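Side-chain contacts in cleavage stimulation factor 77 (PDB 2UY1), which probably takes part in mRNA 3'-end processing as a scaffold subunit of the cleavage machinery, and may bind mRNA: residues S196-I201 / S220-G225; R289-N294 / D444-L449; L355-F360 / K378-T383. All coordinates share one frame; numbering follows the deposited sequence.

Contact 1: S196-I201 / S220-G225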
loop_
_atom_site.group_PDB
_atom_site.type_symbol
_atom_site.label_atom_id
_atom_site.label_comp_id
_atom_site.label_asym_id
_atom_site.label_seq_id
_atom_site.Cartn_x
_atom_site.Cartn_y
_atom_site.Cartn_z
ATOM N N SER B 196 9.840 -23.140 40.287
ATOM C CA SER B 196 10.740 -22.403 41.155
ATOM C C SER B 196 11.771 -21.653 40.290
ATOM O O SER B 196 12.018 -20.434 40.437
ATOM C CB SER B 196 11.392 -23.416 42.117
ATOM O OG SER B 196 12.241 -22.786 43.056
ATOM N N ARG B 197 12.341 -22.387 39.342
ATOM C CA ARG B 197 13.235 -21.792 38.373
ATOM C C ARG B 197 12.591 -20.635 37.597
ATOM O O ARG B 197 13.250 -19.641 37.298
ATOM C CB ARG B 197 13.780 -22.832 37.395
ATOM C CG ARG B 197 14.786 -22.210 36.342
ATOM C CD ARG B 197 15.822 -23.216 35.810
ATOM N NE ARG B 197 16.712 -22.610 34.830
ATOM C CZ ARG B 197 17.851 -21.976 35.125
ATOM N NH1 ARG B 197 18.244 -21.840 36.407
ATOM N NH2 ARG B 197 18.581 -21.455 34.144
ATOM N N MET B 198 11.329 -20.803 37.240
ATOM C CA MET B 198 10.609 -19.834 36.388
ATOM C C MET B 198 10.229 -18.561 37.178
ATOM O O MET B 198 10.215 -17.440 36.634
ATOM C CB MET B 198 9.335 -20.489 35.805
ATOM C CG MET B 198 9.574 -21.516 34.650
ATOM S SD MET B 198 10.867 -21.036 33.486
ATOM C CE MET B 198 10.205 -19.489 32.821
ATOM N N HIS B 199 9.905 -18.742 38.458
ATOM C CA HIS B 199 9.634 -17.604 39.345
ATOM C C HIS B 199 10.865 -16.719 39.418
ATOM O O HIS B 199 10.761 -15.524 39.200
ATOM C CB HIS B 199 9.219 -18.073 40.733
ATOM C CG HIS B 199 7.820 -18.628 40.796
ATOM N ND1 HIS B 199 6.712 -17.909 40.407
ATOM C CD2 HIS B 199 7.349 -19.809 41.264
ATOM C CE1 HIS B 199 5.621 -18.625 40.612
ATOM N NE2 HIS B 199 5.981 -19.787 41.132
ATOM N N PHE B 200 12.040 -17.316 39.652
ATOM C CA PHE B 200 13.285 -16.550 39.762
ATOM C C PHE B 200 13.515 -15.731 38.508
ATOM O O PHE B 200 13.829 -14.538 38.586
ATOM C CB PHE B 200 14.522 -17.441 40.008
ATOM C CG PHE B 200 15.800 -16.728 39.756
ATOM C CD1 PHE B 200 16.361 -15.922 40.741
ATOM C CD2 PHE B 200 16.403 -16.786 38.526
ATOM C CE1 PHE B 200 17.513 -15.221 40.488
ATOM C CE2 PHE B 200 17.581 -16.078 38.255
ATOM C CZ PHE B 200 18.138 -15.313 39.232
ATOM N N ILE B 201 13.417 -16.397 37.352
ATOM C CA ILE B 201 13.700 -15.754 36.068
ATOM C C ILE B 201 12.777 -14.549 35.864
ATOM O O ILE B 201 13.263 -13.472 35.564
ATOM C CB ILE B 201 13.678 -16.813 34.878
ATOM C CG1 ILE B 201 14.949 -17.701 34.947
ATOM C CG2 ILE B 201 13.491 -16.166 33.520
ATOM C CD1 ILE B 201 15.104 -18.748 33.814
ATOM N N SER B 220 2.671 -12.211 34.477
ATOM C CA SER B 220 1.233 -12.381 34.672
ATOM C C SER B 220 0.723 -13.593 33.863
ATOM O O SER B 220 -0.022 -14.447 34.379
ATOM C CB SER B 220 0.507 -11.092 34.243
ATOM O OG SER B 220 -0.916 -11.278 34.230
ATOM N N GLU B 221 1.143 -13.645 32.588
ATOM C CA GLU B 221 0.714 -14.701 31.659
ATOM C C GLU B 221 1.244 -16.041 32.109
ATOM O O GLU B 221 0.494 -16.983 32.170
ATOM C CB GLU B 221 1.131 -14.428 30.227
ATOM C CG GLU B 221 0.251 -13.393 29.480
ATOM C CD GLU B 221 -1.221 -13.769 29.343
ATOM O OE1 GLU B 221 -1.562 -14.674 28.539
ATOM O OE2 GLU B 221 -2.062 -13.116 29.995
ATOM N N TYR B 222 2.517 -16.094 32.491
ATOM C CA TYR B 222 3.086 -17.310 33.063
ATOM C C TYR B 222 2.272 -17.779 34.268
ATOM O O TYR B 222 1.904 -18.950 34.372
ATOM C CB TYR B 222 4.544 -17.109 33.453
ATOM C CG TYR B 222 5.036 -18.274 34.260
ATOM C CD1 TYR B 222 5.288 -19.507 33.648
ATOM C CD2 TYR B 222 5.221 -18.165 35.640
ATOM C CE1 TYR B 222 5.744 -20.612 34.393
ATOM C CE2 TYR B 222 5.677 -19.257 36.386
ATOM C CZ TYR B 222 5.928 -20.473 35.761
ATOM O OH TYR B 222 6.359 -21.560 36.498
ATOM N N LEU B 223 1.976 -16.847 35.164
ATOM C CA LEU B 223 1.285 -17.155 36.411
ATOM C C LEU B 223 -0.120 -17.649 36.158
ATOM O O LEU B 223 -0.580 -18.545 36.864
ATOM C CB LEU B 223 1.218 -15.922 37.301
ATOM C CG LEU B 223 2.486 -15.693 38.123
ATOM C CD1 LEU B 223 2.322 -14.364 38.850
ATOM C CD2 LEU B 223 2.843 -16.851 39.097
ATOM N N ILE B 224 -0.783 -17.079 35.144
ATOM C CA ILE B 224 -2.158 -17.460 34.759
ATOM C C ILE B 224 -2.146 -18.908 34.244
ATOM O O ILE B 224 -3.048 -19.679 34.511
ATOM C CB ILE B 224 -2.751 -16.470 33.705
ATOM C CG1 ILE B 224 -3.053 -15.094 34.336
ATOM C CG2 ILE B 224 -3.988 -17.033 33.010
ATOM C CD1 ILE B 224 -3.795 -14.085 33.386
ATOM N N GLY B 225 -1.093 -19.284 33.545
ATOM C CA GLY B 225 -1.039 -20.590 32.888
ATOM C C GLY B 225 -0.720 -21.693 33.863
ATOM O O GLY B 225 -1.040 -22.861 33.606
#

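Contact 2: R289-N294 / D444-L449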
loop_
_atom_site.group_PDB
_atom_site.type_symbol
_atom_site.label_atom_id
_atom_site.label_comp_id
_atom_site.label_asym_id
_atom_site.label_seq_id
_atom_site.Cartn_x
_atom_site.Cartn_y
_atom_site.Cartn_z
ATOM N N ARG B 289 -12.571 4.494 25.762
ATOM C CA ARG B 289 -13.970 4.244 25.470
ATOM C C ARG B 289 -14.204 2.977 24.706
ATOM O O ARG B 289 -15.047 2.155 25.068
ATOM C CB ARG B 289 -14.533 5.400 24.665
ATOM C CG ARG B 289 -14.758 6.637 25.481
ATOM C CD ARG B 289 -15.157 7.791 24.588
ATOM N NE ARG B 289 -14.324 8.970 24.807
ATOM C CZ ARG B 289 -14.773 10.178 25.151
ATOM N NH1 ARG B 289 -16.067 10.389 25.335
ATOM N NH2 ARG B 289 -13.915 11.184 25.316
ATOM N N ILE B 290 -13.442 2.814 23.628
ATOM C CA ILE B 290 -13.481 1.631 22.829
ATOM C C ILE B 290 -13.191 0.384 23.712
ATOM O O ILE B 290 -13.928 -0.591 23.677
ATOM C CB ILE B 290 -12.481 1.792 21.608
ATOM C CG1 ILE B 290 -13.170 2.573 20.490
ATOM C CG2 ILE B 290 -11.935 0.388 21.149
ATOM C CD1 ILE B 290 -12.153 3.178 19.466
ATOM N N ASN B 291 -12.138 0.449 24.525
ATOM C CA ASN B 291 -11.739 -0.680 25.347
ATOM C C ASN B 291 -12.672 -1.003 26.510
ATOM O O ASN B 291 -12.854 -2.177 26.881
ATOM C CB ASN B 291 -10.250 -0.603 25.706
ATOM C CG ASN B 291 -9.351 -1.199 24.546
ATOM O OD1 ASN B 291 -9.376 -2.391 24.284
ATOM N ND2 ASN B 291 -8.645 -0.348 23.855
ATOM N N HIS B 292 -13.369 0.042 26.945
ATOM C CA HIS B 292 -14.358 -0.011 27.998
ATOM C C HIS B 292 -15.579 -0.626 27.406
ATOM O O HIS B 292 -16.096 -1.580 27.971
ATOM C CB HIS B 292 -14.626 1.408 28.545
ATOM C CG HIS B 292 -15.591 1.460 29.699
ATOM N ND1 HIS B 292 -16.188 2.518 30.296
ATOM C CD2 HIS B 292 -15.988 0.342 30.407
ATOM C CE1 HIS B 292 -16.937 2.023 31.342
ATOM N NE2 HIS B 292 -16.803 0.710 31.385
ATOM N N LEU B 293 -15.995 -0.174 26.214
ATOM C CA LEU B 293 -17.098 -0.837 25.495
ATOM C C LEU B 293 -16.856 -2.317 25.288
ATOM O O LEU B 293 -17.799 -3.117 25.434
ATOM C CB LEU B 293 -17.420 -0.173 24.114
ATOM C CG LEU B 293 -18.129 1.192 24.165
ATOM C CD1 LEU B 293 -17.996 1.884 22.807
ATOM C CD2 LEU B 293 -19.579 1.073 24.537
ATOM N N ASN B 294 -15.612 -2.679 24.907
ATOM C CA ASN B 294 -15.216 -4.084 24.682
ATOM C C ASN B 294 -15.357 -4.916 25.922
ATOM O O ASN B 294 -15.844 -6.074 25.864
ATOM C CB ASN B 294 -13.751 -4.240 24.227
ATOM C CG ASN B 294 -13.339 -5.714 24.061
ATOM O OD1 ASN B 294 -13.849 -6.418 23.201
ATOM N ND2 ASN B 294 -12.417 -6.171 24.879
ATOM N N ASP B 444 -1.993 -5.442 19.775
ATOM C CA ASP B 444 -2.660 -5.125 18.510
ATOM C C ASP B 444 -4.153 -5.100 18.694
ATOM O O ASP B 444 -4.864 -4.408 17.988
ATOM C CB ASP B 444 -2.306 -6.142 17.444
ATOM C CG ASP B 444 -0.882 -6.039 17.011
ATOM O OD1 ASP B 444 -0.190 -4.995 17.240
ATOM O OD2 ASP B 444 -0.434 -7.039 16.469
ATOM N N SER B 445 -4.630 -5.918 19.620
ATOM C CA SER B 445 -6.060 -6.065 19.873
ATOM C C SER B 445 -6.616 -4.847 20.621
ATOM O O SER B 445 -7.761 -4.468 20.374
ATOM C CB SER B 445 -6.294 -7.304 20.718
ATOM O OG SER B 445 -6.112 -8.502 19.965
ATOM N N PHE B 446 -5.853 -4.297 21.567
ATOM C CA PHE B 446 -6.306 -3.113 22.317
ATOM C C PHE B 446 -6.288 -1.922 21.362
ATOM O O PHE B 446 -7.143 -1.033 21.480
ATOM C CB PHE B 446 -5.407 -2.738 23.504
ATOM C CG PHE B 446 -5.392 -3.739 24.640
ATOM C CD1 PHE B 446 -6.559 -4.228 25.197
ATOM C CD2 PHE B 446 -4.190 -4.140 25.205
ATOM C CE1 PHE B 446 -6.554 -5.161 26.257
ATOM C CE2 PHE B 446 -4.178 -5.033 26.308
ATOM C CZ PHE B 446 -5.366 -5.549 26.810
ATOM N N ASN B 447 -5.306 -1.904 20.439
ATOM C CA ASN B 447 -5.198 -0.803 19.418
ATOM C C ASN B 447 -6.341 -0.949 18.384
ATOM O O ASN B 447 -6.766 -2.052 18.159
ATOM C CB ASN B 447 -3.791 -0.790 18.746
ATOM C CG ASN B 447 -2.696 -0.347 19.700
ATOM O OD1 ASN B 447 -2.966 0.378 20.657
ATOM N ND2 ASN B 447 -1.446 -0.804 19.466
ATOM N N PHE B 448 -6.896 0.137 17.826
ATOM C CA PHE B 448 -8.043 0.035 16.883
ATOM C C PHE B 448 -7.700 0.855 15.652
ATOM O O PHE B 448 -7.531 2.083 15.724
ATOM C CB PHE B 448 -9.393 0.496 17.492
ATOM C CG PHE B 448 -10.573 0.483 16.501
ATOM C CD1 PHE B 448 -11.078 -0.731 15.963
ATOM C CD2 PHE B 448 -11.159 1.675 16.066
ATOM C CE1 PHE B 448 -12.177 -0.743 15.063
ATOM C CE2 PHE B 448 -12.223 1.665 15.171
ATOM C CZ PHE B 448 -12.741 0.452 14.665
ATOM N N LEU B 449 -7.569 0.184 14.518
ATOM C CA LEU B 449 -7.131 0.872 13.317
ATOM C C LEU B 449 -5.808 1.628 13.600
ATOM O O LEU B 449 -4.860 1.017 14.060
ATOM C CB LEU B 449 -8.233 1.785 12.821
ATOM C CG LEU B 449 -9.533 0.985 12.506
ATOM C CD1 LEU B 449 -10.530 1.887 11.909
ATOM C CD2 LEU B 449 -9.226 -0.156 11.537
#

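Contact 3: L355-F360 / K378-T383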
loop_
_atom_site.group_PDB
_atom_site.type_symbol
_atom_site.label_atom_id
_atom_site.label_comp_id
_atom_site.label_asym_id
_atom_site.label_seq_id
_atom_site.Cartn_x
_atom_site.Cartn_y
_atom_site.Cartn_z
ATOM N N LEU B 355 -11.320 9.950 7.757
ATOM C CA LEU B 355 -11.400 8.599 8.324
ATOM C C LEU B 355 -12.785 8.041 8.308
ATOM O O LEU B 355 -13.008 6.943 7.857
ATOM C CB LEU B 355 -10.952 8.608 9.786
ATOM C CG LEU B 355 -11.020 7.231 10.456
ATOM C CD1 LEU B 355 -10.041 6.209 9.767
ATOM C CD2 LEU B 355 -10.712 7.457 11.926
ATOM N N LEU B 356 -13.745 8.762 8.862
ATOM C CA LEU B 356 -15.101 8.193 8.951
ATOM C C LEU B 356 -15.723 8.102 7.539
ATOM O O LEU B 356 -16.524 7.201 7.248
ATOM C CB LEU B 356 -15.927 9.133 9.860
ATOM C CG LEU B 356 -17.138 9.042 10.798
ATOM C CD1 LEU B 356 -17.242 7.817 11.690
ATOM C CD2 LEU B 356 -16.986 10.235 11.713
ATOM N N LYS B 357 -15.457 9.121 6.712
ATOM C CA LYS B 357 -15.999 9.163 5.359
ATOM C C LYS B 357 -15.538 7.945 4.526
ATOM O O LYS B 357 -16.371 7.214 3.927
ATOM C CB LYS B 357 -15.641 10.473 4.678
ATOM C CG LYS B 357 -16.345 11.707 5.250
ATOM C CD LYS B 357 -15.896 12.997 4.497
ATOM C CE LYS B 357 -16.229 14.284 5.341
ATOM N NZ LYS B 357 -15.261 15.406 4.947
ATOM N N GLU B 358 -14.242 7.683 4.560
ATOM C CA GLU B 358 -13.637 6.547 3.865
ATOM C C GLU B 358 -14.008 5.196 4.432
ATOM O O GLU B 358 -14.293 4.278 3.667
ATOM C CB GLU B 358 -12.107 6.693 3.780
ATOM C CG GLU B 358 -11.372 5.520 3.068
ATOM C CD GLU B 358 -9.896 5.806 2.763
ATOM O OE1 GLU B 358 -9.559 6.761 2.002
ATOM O OE2 GLU B 358 -9.053 5.008 3.218
ATOM N N GLU B 359 -13.979 5.069 5.768
ATOM C CA GLU B 359 -14.272 3.811 6.412
ATOM C C GLU B 359 -15.732 3.498 6.280
ATOM O O GLU B 359 -16.021 2.350 6.214
ATOM C CB GLU B 359 -13.884 3.799 7.903
ATOM C CG GLU B 359 -12.382 3.789 8.225
ATOM C CD GLU B 359 -11.642 2.520 7.780
ATOM O OE1 GLU B 359 -12.263 1.459 7.851
ATOM O OE2 GLU B 359 -10.447 2.582 7.359
ATOM N N PHE B 360 -16.617 4.515 6.257
ATOM C CA PHE B 360 -18.075 4.334 6.024
ATOM C C PHE B 360 -18.317 3.880 4.579
ATOM O O PHE B 360 -19.065 2.971 4.378
ATOM C CB PHE B 360 -18.825 5.665 6.214
ATOM C CG PHE B 360 -20.357 5.574 6.273
ATOM C CD1 PHE B 360 -21.028 4.375 6.296
ATOM C CD2 PHE B 360 -21.121 6.767 6.369
ATOM C CE1 PHE B 360 -22.410 4.311 6.368
ATOM C CE2 PHE B 360 -22.484 6.717 6.428
ATOM C CZ PHE B 360 -23.141 5.501 6.404
ATOM N N LYS B 378 -21.960 9.795 -3.638
ATOM C CA LYS B 378 -22.503 11.000 -4.303
ATOM C C LYS B 378 -22.520 12.260 -3.436
ATOM O O LYS B 378 -22.152 13.314 -3.911
ATOM C CB LYS B 378 -23.883 10.760 -4.914
ATOM C CG LYS B 378 -23.887 9.854 -6.144
ATOM C CD LYS B 378 -25.300 9.365 -6.440
ATOM C CE LYS B 378 -25.364 8.473 -7.645
ATOM N NZ LYS B 378 -26.497 7.439 -7.421
ATOM N N ARG B 379 -22.830 12.102 -2.158
ATOM C CA ARG B 379 -22.841 13.163 -1.134
ATOM C C ARG B 379 -21.507 13.573 -0.491
ATOM O O ARG B 379 -21.440 14.632 0.175
ATOM C CB ARG B 379 -23.625 12.663 0.060
ATOM C CG ARG B 379 -25.014 12.205 -0.196
ATOM C CD ARG B 379 -25.499 11.612 1.126
ATOM N NE ARG B 379 -24.789 12.275 2.179
ATOM C CZ ARG B 379 -24.526 11.806 3.404
ATOM N NH1 ARG B 379 -24.920 10.613 3.783
ATOM N NH2 ARG B 379 -23.861 12.589 4.262
ATOM N N LEU B 380 -20.500 12.708 -0.555
ATOM C CA LEU B 380 -19.268 12.982 0.175
ATOM C C LEU B 380 -18.127 13.487 -0.709
ATOM O O LEU B 380 -18.158 13.297 -1.936
ATOM C CB LEU B 380 -18.764 11.715 0.880
ATOM C CG LEU B 380 -19.500 10.933 1.962
ATOM C CD1 LEU B 380 -18.693 9.662 2.145
ATOM C CD2 LEU B 380 -19.652 11.723 3.278
ATOM N N GLU B 381 -17.130 14.113 -0.052
ATOM C CA GLU B 381 -15.833 14.363 -0.608
ATOM C C GLU B 381 -15.037 13.059 -0.478
ATOM O O GLU B 381 -15.368 12.238 0.362
ATOM C CB GLU B 381 -15.139 15.461 0.178
ATOM C CG GLU B 381 -16.057 16.596 0.534
ATOM C CD GLU B 381 -15.299 17.795 0.998
ATOM O OE1 GLU B 381 -15.012 18.669 0.151
ATOM O OE2 GLU B 381 -14.974 17.865 2.191
ATOM N N LYS B 382 -14.030 12.880 -1.310
ATOM C CA LYS B 382 -13.431 11.568 -1.540
ATOM C C LYS B 382 -11.924 11.594 -1.551
ATOM O O LYS B 382 -11.286 12.548 -2.033
ATOM C CB LYS B 382 -13.986 11.017 -2.863
ATOM C CG LYS B 382 -15.511 11.066 -2.847
ATOM C CD LYS B 382 -16.135 10.686 -4.065
ATOM C CE LYS B 382 -16.705 11.797 -4.753
ATOM N NZ LYS B 382 -18.053 12.113 -4.360
ATOM N N THR B 383 -11.342 10.551 -0.965
ATOM C CA THR B 383 -9.946 10.287 -1.060
ATOM C C THR B 383 -9.727 9.542 -2.379
ATOM O O THR B 383 -10.692 9.086 -2.948
ATOM C CB THR B 383 -9.507 9.363 0.137
ATOM O OG1 THR B 383 -10.303 8.167 0.097
ATOM C CG2 THR B 383 -9.676 10.083 1.503
#

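Contact 1: S196-I201 / S220-G225
Tyr222 reaches from helix 213-225 straight at Met198 and His199 on helix 193-208, two successive helices of the alpha-solenoid built from HAT repeats, the TPR-like units of this family. The segments run antiparallel: the axes of these short pieces come within 11.2 Å at closest, with 160° between their directions, and the tyrosine ring spans the interval. Its CG is anti to the backbone N (chi1 170°), which carries the ring out towards the other helix, hydroxyl end first. That end lands on the base of Met198: CB lies 3.2 Å from Tyr222 OH and 3.4 Å from Tyr222 CZ, tight packing in a buried place. The rest of the methionine bends at chi2 and chi3, and its CG runs on past Tyr222 CE1 at 3.9 Å. Met183 of helix 173-184 packs against both side chains.

His199 meets the same ring in another way. The pair is T-shaped: the edge of Tyr222 points at the face of His199, with planes at 84° and centroids 6.0 Å apart. Both imidazole nitrogens are engaged, ND1 with Tyr219 OH and NE2 with Glu195 OE2, and this pair of bonds fixes how the ring is turned. Tyr222 also stacks with His202 of helix 193-208. Leu223 completes the contact with one methyl, its CD2 touching His199 CE1 at 3.6 Å at the edge of the imidazole and in its plane.

Contact 2: R289-N294 / D444-L449
Asn291 and Phe446 bring the two backbones closest, with CA atoms 6.7 Å apart, where helix 282-300 passes the end of helix 434-446. From Asn447 on the chain has left helical geometry, and it continues so that Phe448 comes opposite Ile290, one residue back on the first helix. The bond that joins the segments is from side chain to backbone: Asn291 ND2 donates to Phe446 O at 2.9 Å, almost straight at 172°. The acceptor sits practically in the plane of the amide, whereas the donor lies somewhat tilted from the carbonyl plane. ND2 also bonds Leu287 O on its own helix, so two carbonyls grip this buried amide. Its other arm, Asn291 OD1, comes to the edge of the Phe446 ring, 3.5 Å from Phe446 CD1, with amide and ring planes 74° apart. The same ring makes an edge-to-face pair with Phe247. Beside this polar link, Phe448 holds CG anti to its N (chi1 176°), turning the ring toward Ile290, whose CD1 touches Phe448 CD2 at 3.8 Å. Leu449 CG lies over the centre of one face of that ring. A side-chain-to-backbone hydrogen bond and a small apolar patch thus dock the C-terminal end of helix 434-446 onto an earlier helix of a HAT-type alpha-solenoid.

Contact 3: L355-F360 / K378-T383
Lys357 and Leu380 make the apolar part of this contact, between helix 354-367 and the chain that leaves helix 370-379. The lysine lays its extended stem against the leucine's two methyls: Lys357 CB approaches Leu380 CD1 at 4.0 Å and Lys357 CG approaches Leu380 CD2 at 3.9 Å. Leu380 CD1 also rests on the backbone, 3.8 Å from Lys357 O. Leu347 of helix 337-349 packs on both side chains, and Met386 adds to the cover of Leu380.

The charged pairing lies at the far end of the same lysine. Because the chain stays straight beyond CG, Lys357 NZ is carried past the leucine to Glu381, whose OE2 is 3.7 Å away, a long salt bridge on an exposed residue and so probably a weak one.

Hydrogen bonding is concentrated at Glu358 and Thr383. With CG anti to the backbone N (chi1 179°) and the rest extended, the glutamate stretches across to the threonine, and Thr383 OG1 donates to Glu358 OE1; the modelled distance is very short, so its exact value is doubtful. Thr383 CG2 lies beside the same oxygen. The threonine hydroxyl has a second task, accepting Met386 N as the N-cap of helix 384-397. A separate bond braces the extended linker internally: Lys382 folds back so that its NZ donates to Leu380 O at 2.7 Å, close to the carbonyl's own line at 162°. The same ammonium bonds Phe377 O and makes a cation-pi contact with the Phe377 ring.

Taken together, this is a helix-loop-helix junction of a HAT-type alpha-solenoid: the linker from helix 370-379 to the N-capped helix 384-397 is secured to helix 354-367, the one before 370-379.

In the fold
The three contacts mark successive places along one all-helical superhelix. Contact 1 joins neighbouring helices and closes before contact 2 opens; their centres are about 27 Å apart, and helix 247-255 packs against both. Contact 2 spans some 150 residues, bringing the last modelled helix, 434-446, back to helix 282-300. Contact 3 is nested within that span, its centre about 23 Å from that of contact 2, with helix 319-333 touching one segment of each. Contacts 1 and 3 lie about 49 Å apart between centres, on opposite sides of the chain's centre. Local pairing (contacts 1 and 3) and a long-range return of the chain (contact 2) thus occur in one solenoid, whose partner chain reaches contacts 1 and 2 but not contact 3.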